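Local coordinates for protein arabinose metabolism transcriptional repressor (Bacillus subtilis, PDB 5D4S) that represses arabinose metabolism genes by binding operator DNA through a winged helix-turn-helix domain of the GntR family, at residues K24-S33 and T63-Q74. Sequence-based numbering, arbitrary orientation.
Sequences KYAQVKEEIS and TIRKAIGDLVSQ. With nucleotides of chain D; nucleotides of chain C.
Asp70 draws two lysines together: its OD2 accepts a hydrogen bond of 2.7 Å from Lys29 NZ, met on the anti side and slightly out of the carboxylate plane, while its OD1 forms a looser salt bridge with Lys66 NZ one helical turn back. A short acid suits this place, since its two oxygens can face both lysines; the surplus positive charge probably favours the nearby DNA backbone. Lys29 reaches it with a long chain bent at chi3 (63°), crossing Asp70 at about a right angle and packing CG 3.6 Å from Ala67 CB. Ala67, too small to hold the helices apart, lets Lys29 and Tyr25 both enter as knobs into holes of helix 61-74, and the axes of segments 24-33 and 63-74 approach to 8.3 Å, crossing at -53°.

Helix 24-35 thus packs on the second helix of the helix-turn-helix that 50-57 and 61-74 form in this winged GntR-family domain; Arg65, on a thymine base and bound to the DG9 phosphate of chain C, is consistent with 61-74 being the recognition helix. On the inner side aliphatic side chains pack: Val28 CG1 touches Ala67 CB, and Ile32 CG2 meets Leu71 CD1 at 3.7 Å.

Toward the DNA, Lys66 lays CE over the Tyr25 ring, 4.0 Å from its centroid, a CH-pi contact, while its NZ makes an off-centre cation-pi interaction. At the ring edge, Tyr25 OH donates to DT8 of chain D OP1 (2.7 Å), and a water links that hydroxyl, Lys66 NZ and OP2 of the same nucleotide. First-turn amides, lacking a preceding turn's carbonyl, bind the next phosphate: Lys24 N and Tyr25 N hold OP1 and OP2 of DA9 of chain D.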
# COMPACT_ATOMS: atom_id res chain seq x y z
N LYS B 24 4.26 -4.53 11.48
CA LYS B 24 3.34 -3.56 12.07
C LYS B 24 2.18 -3.13 11.15
O LYS B 24 1.03 -2.99 11.62
CB LYS B 24 4.13 -2.33 12.52
CG LYS B 24 5.07 -2.61 13.70
CD LYS B 24 5.77 -1.32 14.10
CE LYS B 24 6.90 -1.58 15.07
NZ LYS B 24 6.46 -2.53 16.11
N TYR B 25 2.46 -2.91 9.86
CA TYR B 25 1.39 -2.44 8.96
C TYR B 25 0.33 -3.53 8.85
O TYR B 25 -0.86 -3.24 8.75
CB TYR B 25 1.92 -2.04 7.55
CG TYR B 25 2.26 -3.22 6.67
CD1 TYR B 25 1.29 -3.86 5.90
CD2 TYR B 25 3.56 -3.72 6.62
CE1 TYR B 25 1.61 -4.96 5.11
CE2 TYR B 25 3.88 -4.81 5.84
CZ TYR B 25 2.91 -5.43 5.09
OH TYR B 25 3.25 -6.51 4.31
N ALA B 26 0.76 -4.79 8.88
CA ALA B 26 -0.18 -5.91 8.79
C ALA B 26 -1.05 -6.01 10.05
O ALA B 26 -2.24 -6.33 9.97
CB ALA B 26 0.58 -7.23 8.56
N GLN B 27 -0.45 -5.76 11.22
CA GLN B 27 -1.21 -5.78 12.46
C GLN B 27 -2.24 -4.65 12.47
O GLN B 27 -3.38 -4.83 12.90
CB GLN B 27 -0.28 -5.66 13.66
CG GLN B 27 0.71 -6.81 13.76
CD GLN B 27 1.66 -6.66 14.92
OE1 GLN B 27 1.25 -6.39 16.05
NE2 GLN B 27 2.95 -6.85 14.66
N VAL B 28 -1.84 -3.48 11.97
CA VAL B 28 -2.77 -2.35 11.91
C VAL B 28 -3.91 -2.69 10.96
O VAL B 28 -5.07 -2.46 11.28
CB VAL B 28 -2.07 -1.07 11.49
CG1 VAL B 28 -3.09 0.02 11.22
CG2 VAL B 28 -1.12 -0.63 12.59
N LYS B 29 -3.58 -3.26 9.80
CA LYS B 29 -4.60 -3.76 8.87
C LYS B 29 -5.58 -4.73 9.54
O LYS B 29 -6.79 -4.63 9.32
CB LYS B 29 -3.95 -4.48 7.67
CG LYS B 29 -3.41 -3.55 6.62
CD LYS B 29 -2.55 -4.26 5.56
CE LYS B 29 -3.36 -5.27 4.76
NZ LYS B 29 -2.51 -5.93 3.71
N GLU B 30 -5.06 -5.67 10.31
CA GLU B 30 -5.89 -6.65 10.99
C GLU B 30 -6.83 -5.98 11.99
O GLU B 30 -8.01 -6.33 12.07
CB GLU B 30 -5.04 -7.70 11.70
CG GLU B 30 -4.89 -8.98 10.91
CD GLU B 30 -4.17 -10.08 11.68
OE1 GLU B 30 -4.01 -9.95 12.92
OE2 GLU B 30 -3.78 -11.09 11.05
N GLU B 31 -6.32 -5.02 12.76
CA GLU B 31 -7.16 -4.35 13.75
C GLU B 31 -8.25 -3.53 13.05
O GLU B 31 -9.44 -3.67 13.34
CB GLU B 31 -6.30 -3.48 14.67
CG GLU B 31 -7.08 -2.74 15.76
CD GLU B 31 -7.42 -3.62 16.94
OE1 GLU B 31 -6.96 -4.78 16.97
OE2 GLU B 31 -8.15 -3.14 17.84
N ILE B 32 -7.85 -2.69 12.10
CA ILE B 32 -8.82 -1.86 11.40
C ILE B 32 -9.87 -2.74 10.73
O ILE B 32 -11.07 -2.45 10.82
CB ILE B 32 -8.14 -0.95 10.38
CG1 ILE B 32 -7.27 0.09 11.11
CG2 ILE B 32 -9.19 -0.20 9.56
CD1 ILE B 32 -6.54 1.08 10.17
N SER B 33 -9.45 -3.84 10.12
CA SER B 33 -10.43 -4.68 9.46
C SER B 33 -11.28 -5.41 10.50
O SER B 33 -12.41 -5.80 10.20
CB SER B 33 -9.77 -5.66 8.50
OG SER B 33 -8.57 -6.17 9.05
N THR B 63 3.41 3.93 8.09
CA THR B 63 2.85 2.62 8.38
C THR B 63 1.32 2.66 8.30
O THR B 63 0.69 1.77 7.72
CB THR B 63 3.35 2.14 9.75
OG1 THR B 63 4.75 1.86 9.65
CG2 THR B 63 2.60 0.88 10.21
N ILE B 64 0.72 3.72 8.85
CA ILE B 64 -0.74 3.84 8.80
C ILE B 64 -1.21 3.89 7.34
O ILE B 64 -2.19 3.24 6.97
CB ILE B 64 -1.25 5.10 9.54
CG1 ILE B 64 -1.04 4.98 11.05
CG2 ILE B 64 -2.74 5.34 9.24
CD1 ILE B 64 -1.69 3.73 11.67
N ARG B 65 -0.48 4.64 6.52
CA ARG B 65 -0.87 4.82 5.13
C ARG B 65 -0.69 3.54 4.33
O ARG B 65 -1.46 3.25 3.43
CB ARG B 65 -0.08 5.97 4.49
CG ARG B 65 -0.67 7.37 4.90
CD ARG B 65 -0.03 8.49 4.10
NE ARG B 65 -0.32 8.29 2.68
CZ ARG B 65 -1.47 8.61 2.11
NH1 ARG B 65 -2.43 9.19 2.83
NH2 ARG B 65 -1.67 8.36 0.83
N LYS B 66 0.34 2.77 4.66
CA LYS B 66 0.49 1.46 4.04
C LYS B 66 -0.71 0.57 4.40
O LYS B 66 -1.32 -0.05 3.52
CB LYS B 66 1.82 0.84 4.47
CG LYS B 66 1.99 -0.67 4.19
CD LYS B 66 2.00 -0.97 2.71
CE LYS B 66 2.70 -2.31 2.46
NZ LYS B 66 2.34 -2.88 1.15
N ALA B 67 -1.07 0.51 5.69
CA ALA B 67 -2.22 -0.31 6.09
C ALA B 67 -3.52 0.09 5.39
O ALA B 67 -4.27 -0.74 4.83
CB ALA B 67 -2.41 -0.24 7.61
N ILE B 68 -3.79 1.38 5.44
CA ILE B 68 -5.02 1.89 4.87
C ILE B 68 -5.01 1.71 3.36
O ILE B 68 -6.02 1.33 2.78
CB ILE B 68 -5.23 3.37 5.25
CG1 ILE B 68 -5.66 3.45 6.72
CG2 ILE B 68 -6.27 4.01 4.33
CD1 ILE B 68 -5.73 4.86 7.27
N GLY B 69 -3.86 1.94 2.74
CA GLY B 69 -3.74 1.78 1.30
C GLY B 69 -4.04 0.36 0.87
O GLY B 69 -4.74 0.15 -0.12
N ASP B 70 -3.54 -0.62 1.62
CA ASP B 70 -3.87 -2.00 1.29
C ASP B 70 -5.37 -2.23 1.43
O ASP B 70 -5.99 -2.89 0.59
CB ASP B 70 -3.13 -2.98 2.20
CG ASP B 70 -1.66 -3.11 1.87
OD1 ASP B 70 -1.14 -2.36 1.01
OD2 ASP B 70 -1.02 -4.00 2.49
N LEU B 71 -5.96 -1.71 2.50
CA LEU B 71 -7.39 -1.95 2.73
C LEU B 71 -8.29 -1.27 1.68
O LEU B 71 -9.33 -1.81 1.31
CB LEU B 71 -7.78 -1.51 4.15
CG LEU B 71 -7.20 -2.36 5.28
CD1 LEU B 71 -7.54 -1.78 6.66
CD2 LEU B 71 -7.69 -3.81 5.19
N VAL B 72 -7.90 -0.09 1.21
CA VAL B 72 -8.60 0.58 0.11
C VAL B 72 -8.48 -0.28 -1.14
O VAL B 72 -9.47 -0.55 -1.83
CB VAL B 72 -8.03 1.99 -0.15
CG1 VAL B 72 -8.56 2.60 -1.46
CG2 VAL B 72 -8.35 2.90 1.03
N SER B 73 -7.26 -0.74 -1.40
CA SER B 73 -7.01 -1.66 -2.50
C SER B 73 -7.89 -2.92 -2.42
O SER B 73 -8.26 -3.48 -3.44
CB SER B 73 -5.54 -2.06 -2.52
OG SER B 73 -5.31 -3.13 -3.41
N GLN B 74 -8.24 -3.35 -1.21
CA GLN B 74 -9.12 -4.50 -1.05
C GLN B 74 -10.59 -4.14 -1.22
O GLN B 74 -11.44 -5.02 -1.34
CB GLN B 74 -8.94 -5.14 0.33
CG GLN B 74 -7.62 -5.83 0.55
CD GLN B 74 -7.49 -6.34 1.97
OE1 GLN B 74 -8.48 -6.69 2.60
NE2 GLN B 74 -6.26 -6.36 2.48
P DA D 9 6.76 -2.98 9.77
OP1 DA D 9 6.80 -3.59 11.11
OP2 DA D 9 5.47 -2.75 9.08
O5' DA D 9 7.45 -1.56 9.92
C5' DA D 9 8.63 -1.44 10.67
C4' DA D 9 9.14 -0.04 10.59
O4' DA D 9 9.75 0.17 9.29
C3' DA D 9 8.03 1.05 10.68
O3' DA D 9 8.30 1.86 11.76
C2' DA D 9 8.17 1.81 9.39
C1' DA D 9 9.61 1.52 9.02
N9 DA D 9 9.91 1.79 7.62
C8 DA D 9 9.21 1.38 6.53
N7 DA D 9 9.71 1.80 5.40
C5 DA D 9 10.81 2.57 5.79
C6 DA D 9 11.76 3.30 5.05
N6 DA D 9 11.75 3.41 3.72
N1 DA D 9 12.72 3.94 5.75
C2 DA D 9 12.73 3.85 7.08
N3 DA D 9 11.88 3.20 7.88
C4 DA D 9 10.93 2.57 7.15
P DT D 8 6.71 -5.88 3.67
OP1 DT D 8 5.93 -6.94 4.37
OP2 DT D 8 6.08 -4.94 2.72
O5' DT D 8 7.41 -5.06 4.82
C5' DT D 8 8.04 -5.77 5.87
C4' DT D 8 8.65 -4.81 6.85
O4' DT D 8 9.69 -4.08 6.19
C3' DT D 8 7.68 -3.76 7.42
O3' DT D 8 7.78 -3.78 8.83
C2' DT D 8 8.20 -2.43 6.84
C1' DT D 8 9.67 -2.76 6.65
N1 DT D 8 10.38 -1.91 5.65
C2 DT D 8 11.50 -1.23 6.04
O2 DT D 8 11.95 -1.28 7.17
N3 DT D 8 12.09 -0.49 5.07
C4 DT D 8 11.70 -0.37 3.76
O4 DT D 8 12.32 0.33 2.97
C5 DT D 8 10.51 -1.10 3.40
C7 DT D 8 9.98 -1.03 2.00
C6 DT D 8 9.91 -1.83 4.35
P DG C 9 -5.60 9.85 0.53
OP1 DG C 9 -6.52 9.29 -0.48
OP2 DG C 9 -4.80 8.95 1.38
O5' DG C 9 -4.66 10.90 -0.18
C5' DG C 9 -5.20 11.73 -1.20
C4' DG C 9 -4.11 12.28 -2.06
O4' DG C 9 -3.37 13.29 -1.30
C3' DG C 9 -3.10 11.22 -2.50
O3' DG C 9 -2.83 11.40 -3.89
C2' DG C 9 -1.88 11.49 -1.62
C1' DG C 9 -2.00 12.97 -1.27
N9 DG C 9 -1.48 13.29 0.07
C8 DG C 9 -1.86 12.74 1.28
N7 DG C 9 -1.22 13.25 2.31
C5 DG C 9 -0.37 14.20 1.74
C6 DG C 9 0.57 15.07 2.35
O6 DG C 9 0.85 15.19 3.55
N1 DG C 9 1.22 15.87 1.41
C2 DG C 9 0.98 15.82 0.05
N2 DG C 9 1.69 16.66 -0.71
N3 DG C 9 0.10 15.02 -0.52
C4 DG C 9 -0.53 14.23 0.37
O HOH W 1 3.40 -5.32 1.29